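Polysaccharide deacetylase (Bacillus anthracis, PDB 2J13) probably removes acetyl groups from cell-wall peptidoglycan as a zinc-binding family 4 carbohydrate esterase. Local coordinates at residues N67-K80 and A212-D226. Residues are numbered along the deposited sequence; the frame is centred on the assembly and turned at random. Where two conformers were deposited one is given.
Sequences NGYTGKILDVLKEK and AISKDNAEALAKIID
Helix 70-80 and the 217-226 part of helix 217-230 run side by side in nearly the same direction, the axes of these segments 9.1 Å apart at closest and crossing at -20°, with Ile73 beside Ala218 and Val76 beside Ala222. Val76 is a knob in a hole formed by Ala218, Leu221, Ala222 and Ile225. Its CG1, anti to the backbone N (chi1 171°), meets Ala222 CB at 3.9 Å, while CG2 lies against Ala218 O. Deeper in, the side chains of Ile73 and Leu221 cross at about a right angle, Ile73 CD1 meeting Leu221 CD2 at 3.7 Å, and both pack on strand 56-63. Farther along the pair, Lys80 bends at chi2 (-66°), lays CB and CG against Ile225 CG2 and reaches Asp226: NZ bonds OD1 on its syn side at 2.7 Å and OD2 weakly, a salt bridge. At the other end, the Tyr69 ring lays one face on the Ser214-Lys215 peptide, with Ser214 C 3.6 Å above its centre. A water accepts from Tyr69 N and donates to Ala212 O, its oxygen 2.6 Å from that carbonyl O, tying the two loops together. Ile213's side chain lies about 6 Å from a bound zinc ion. Neighbouring helices packed on parallel strands fit the NodB-homology (polysaccharide deacetylase) fold, a distorted beta/alpha barrel.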
# COMPACT_ATOMS: atom_id res chain seq x y z
N ASN A 67 8.55 9.31 -10.93
CA ASN A 67 8.23 10.26 -11.98
C ASN A 67 8.81 11.64 -11.72
O ASN A 67 8.79 12.48 -12.61
CB ASN A 67 6.72 10.37 -12.12
CG ASN A 67 6.09 9.17 -12.80
OD1 ASN A 67 5.60 8.25 -12.14
ND2 ASN A 67 6.08 9.19 -14.12
N GLY A 68 9.31 11.85 -10.51
CA GLY A 68 9.99 13.10 -10.12
C GLY A 68 9.16 14.01 -9.21
O GLY A 68 9.55 15.16 -8.92
N TYR A 69 8.03 13.51 -8.73
CA TYR A 69 7.14 14.33 -7.89
C TYR A 69 6.93 13.78 -6.47
O TYR A 69 6.18 14.36 -5.69
CB TYR A 69 5.81 14.50 -8.62
CG TYR A 69 6.04 15.10 -9.98
CD1 TYR A 69 6.43 16.42 -10.10
CD2 TYR A 69 5.95 14.32 -11.14
CE1 TYR A 69 6.70 16.98 -11.32
CE2 TYR A 69 6.22 14.89 -12.40
CZ TYR A 69 6.59 16.23 -12.47
OH TYR A 69 6.87 16.85 -13.67
N THR A 70 7.55 12.65 -6.13
CA THR A 70 7.35 12.11 -4.80
C THR A 70 7.81 13.08 -3.71
O THR A 70 7.21 13.13 -2.66
CB THR A 70 7.99 10.74 -4.67
OG1 THR A 70 7.44 9.89 -5.71
CG2 THR A 70 7.73 10.15 -3.28
N GLY A 71 8.87 13.85 -3.95
CA GLY A 71 9.32 14.83 -2.95
C GLY A 71 8.27 15.90 -2.71
O GLY A 71 8.09 16.36 -1.59
N LYS A 72 7.58 16.30 -3.77
CA LYS A 72 6.49 17.29 -3.68
C LYS A 72 5.28 16.72 -2.93
O LYS A 72 4.67 17.43 -2.14
CB LYS A 72 6.11 17.80 -5.07
CG LYS A 72 7.16 18.73 -5.69
CD LYS A 72 6.98 18.82 -7.21
CE LYS A 72 7.33 20.20 -7.77
NZ LYS A 72 6.89 20.38 -9.19
N ILE A 73 4.95 15.44 -3.17
CA ILE A 73 3.92 14.74 -2.38
C ILE A 73 4.31 14.74 -0.91
O ILE A 73 3.49 15.05 -0.03
CB ILE A 73 3.74 13.25 -2.87
CG1 ILE A 73 3.07 13.22 -4.23
CG2 ILE A 73 2.94 12.42 -1.89
CD1 ILE A 73 1.69 13.69 -4.27
N LEU A 74 5.55 14.39 -0.62
CA LEU A 74 6.00 14.31 0.75
C LEU A 74 5.92 15.70 1.40
O LEU A 74 5.56 15.81 2.55
CB LEU A 74 7.42 13.75 0.83
CG LEU A 74 7.49 12.21 0.63
CD1 LEU A 74 8.89 11.76 0.31
CD2 LEU A 74 6.95 11.52 1.88
N ASP A 75 6.24 16.73 0.64
CA ASP A 75 6.15 18.11 1.18
C ASP A 75 4.69 18.43 1.60
O ASP A 75 4.45 19.04 2.66
CB ASP A 75 6.62 19.13 0.14
CG ASP A 75 8.12 19.09 -0.12
OD1 ASP A 75 8.89 18.57 0.71
OD2 ASP A 75 8.55 19.64 -1.17
N VAL A 76 3.73 18.09 0.75
CA VAL A 76 2.32 18.28 1.06
C VAL A 76 1.94 17.50 2.33
O VAL A 76 1.32 18.02 3.24
CB VAL A 76 1.40 17.89 -0.10
CG1 VAL A 76 -0.04 17.89 0.35
CG2 VAL A 76 1.60 18.81 -1.31
N LEU A 77 2.30 16.22 2.42
CA LEU A 77 1.93 15.41 3.57
C LEU A 77 2.50 15.96 4.89
O LEU A 77 1.85 15.90 5.94
CB LEU A 77 2.40 13.95 3.36
CG LEU A 77 1.72 13.23 2.19
CD1 LEU A 77 2.41 11.83 1.99
CD2 LEU A 77 0.24 13.10 2.44
N LYS A 78 3.70 16.52 4.81
CA LYS A 78 4.36 17.12 5.95
C LYS A 78 3.63 18.40 6.38
O LYS A 78 3.41 18.59 7.56
CB LYS A 78 5.81 17.42 5.57
CG LYS A 78 6.69 18.00 6.68
CD LYS A 78 8.03 18.37 6.08
CE LYS A 78 9.21 17.81 6.84
NZ LYS A 78 10.41 17.57 5.94
N GLU A 79 3.26 19.23 5.41
CA GLU A 79 2.55 20.48 5.65
C GLU A 79 1.20 20.24 6.30
O GLU A 79 0.80 20.95 7.24
CB GLU A 79 2.33 21.23 4.34
CG GLU A 79 3.58 21.90 3.79
CD GLU A 79 3.30 22.88 2.66
OE1 GLU A 79 2.12 23.25 2.44
OE2 GLU A 79 4.28 23.29 1.99
N LYS A 80 0.50 19.23 5.79
CA LYS A 80 -0.84 18.92 6.21
C LYS A 80 -0.91 17.95 7.37
O LYS A 80 -1.99 17.66 7.85
CB LYS A 80 -1.63 18.34 5.03
CG LYS A 80 -1.71 19.23 3.82
CD LYS A 80 -2.50 20.47 4.08
CE LYS A 80 -2.65 21.27 2.82
NZ LYS A 80 -3.51 22.45 3.06
N ALA A 212 1.73 10.08 -7.93
CA ALA A 212 2.71 11.15 -7.94
C ALA A 212 3.31 11.21 -9.35
O ALA A 212 4.52 11.09 -9.52
CB ALA A 212 3.79 10.91 -6.90
N ILE A 213 2.44 11.36 -10.34
CA ILE A 213 2.84 11.14 -11.74
C ILE A 213 3.12 12.45 -12.46
O ILE A 213 3.99 12.51 -13.33
CB ILE A 213 1.78 10.32 -12.49
CG1 ILE A 213 1.91 8.84 -12.09
CG2 ILE A 213 1.93 10.50 -14.03
CD1 ILE A 213 0.65 8.01 -12.31
N SER A 214 2.40 13.51 -12.11
CA SER A 214 2.59 14.78 -12.80
C SER A 214 2.76 15.94 -11.87
O SER A 214 2.55 15.83 -10.67
CB SER A 214 1.42 15.05 -13.73
OG SER A 214 0.23 15.24 -13.00
N LYS A 215 3.13 17.08 -12.46
CA LYS A 215 3.39 18.31 -11.73
C LYS A 215 2.18 18.79 -10.93
O LYS A 215 2.36 19.40 -9.89
CB LYS A 215 3.93 19.41 -12.68
CG LYS A 215 3.30 20.81 -12.56
CD LYS A 215 3.94 21.66 -11.44
CE LYS A 215 3.26 23.03 -11.31
NZ LYS A 215 4.14 24.04 -10.63
N ASP A 216 0.97 18.49 -11.40
CA ASP A 216 -0.28 18.95 -10.75
C ASP A 216 -0.80 18.02 -9.64
O ASP A 216 -1.74 18.38 -8.93
CB ASP A 216 -1.40 19.08 -11.78
CG ASP A 216 -1.28 20.32 -12.65
OD1 ASP A 216 -0.52 21.26 -12.30
OD2 ASP A 216 -1.97 20.37 -13.69
N ASN A 217 -0.25 16.82 -9.52
CA ASN A 217 -0.74 15.87 -8.52
C ASN A 217 -0.58 16.34 -7.09
O ASN A 217 -1.41 16.05 -6.25
CB ASN A 217 -0.01 14.52 -8.65
CG ASN A 217 -0.49 13.69 -9.83
OD1 ASN A 217 0.02 12.60 -10.06
ND2 ASN A 217 -1.50 14.18 -10.57
N ALA A 218 0.52 17.03 -6.82
CA ALA A 218 0.79 17.55 -5.47
C ALA A 218 -0.30 18.55 -5.06
O ALA A 218 -0.77 18.53 -3.91
CB ALA A 218 2.18 18.16 -5.41
N GLU A 219 -0.72 19.38 -6.02
CA GLU A 219 -1.76 20.39 -5.81
C GLU A 219 -3.11 19.71 -5.57
O GLU A 219 -3.88 20.10 -4.68
CB GLU A 219 -1.86 21.31 -7.04
CG GLU A 219 -2.06 22.79 -6.75
CD GLU A 219 -1.72 23.68 -7.96
OE1 GLU A 219 -1.66 23.17 -9.11
OE2 GLU A 219 -1.50 24.90 -7.77
N ALA A 220 -3.40 18.70 -6.38
CA ALA A 220 -4.63 17.94 -6.24
C ALA A 220 -4.68 17.29 -4.87
O ALA A 220 -5.70 17.34 -4.20
CB ALA A 220 -4.76 16.89 -7.32
N LEU A 221 -3.56 16.70 -4.43
CA LEU A 221 -3.53 16.04 -3.12
C LEU A 221 -3.84 17.03 -2.01
O LEU A 221 -4.59 16.71 -1.09
CB LEU A 221 -2.16 15.43 -2.85
CG LEU A 221 -1.97 14.73 -1.51
CD1 LEU A 221 -2.93 13.51 -1.36
CD2 LEU A 221 -0.50 14.31 -1.39
N ALA A 222 -3.21 18.20 -2.07
CA ALA A 222 -3.42 19.24 -1.04
C ALA A 222 -4.90 19.64 -0.96
O ALA A 222 -5.47 19.72 0.13
CB ALA A 222 -2.53 20.43 -1.30
N LYS A 223 -5.53 19.79 -2.12
CA LYS A 223 -6.96 20.15 -2.20
C LYS A 223 -7.88 19.06 -1.67
O LYS A 223 -8.88 19.36 -0.99
CB LYS A 223 -7.33 20.46 -3.66
CG LYS A 223 -6.66 21.68 -4.25
CD LYS A 223 -6.95 21.77 -5.74
CE LYS A 223 -8.46 21.66 -6.01
NZ LYS A 223 -8.88 22.15 -7.35
N ILE A 224 -7.55 17.80 -1.98
CA ILE A 224 -8.31 16.65 -1.55
C ILE A 224 -8.24 16.52 -0.02
O ILE A 224 -9.26 16.30 0.64
CB ILE A 224 -7.78 15.35 -2.22
CG1 ILE A 224 -8.11 15.37 -3.71
CG2 ILE A 224 -8.35 14.14 -1.54
CD1 ILE A 224 -7.46 14.22 -4.52
N ILE A 225 -7.06 16.70 0.55
CA ILE A 225 -6.89 16.63 2.01
C ILE A 225 -7.73 17.71 2.69
O ILE A 225 -8.49 17.44 3.64
CB ILE A 225 -5.42 16.80 2.36
CG1 ILE A 225 -4.64 15.50 2.04
CG2 ILE A 225 -5.20 17.11 3.84
CD1 ILE A 225 -3.13 15.68 2.09
N ASP A 226 -7.60 18.92 2.19
CA ASP A 226 -8.38 20.03 2.76
C ASP A 226 -9.88 19.77 2.67
O ASP A 226 -10.64 19.92 3.67
CB ASP A 226 -8.01 21.34 2.07
CG ASP A 226 -6.60 21.85 2.40
OD1 ASP A 226 -5.96 21.36 3.37
OD2 ASP A 226 -6.13 22.79 1.69
O HOH W 1 6.95 10.77 -8.75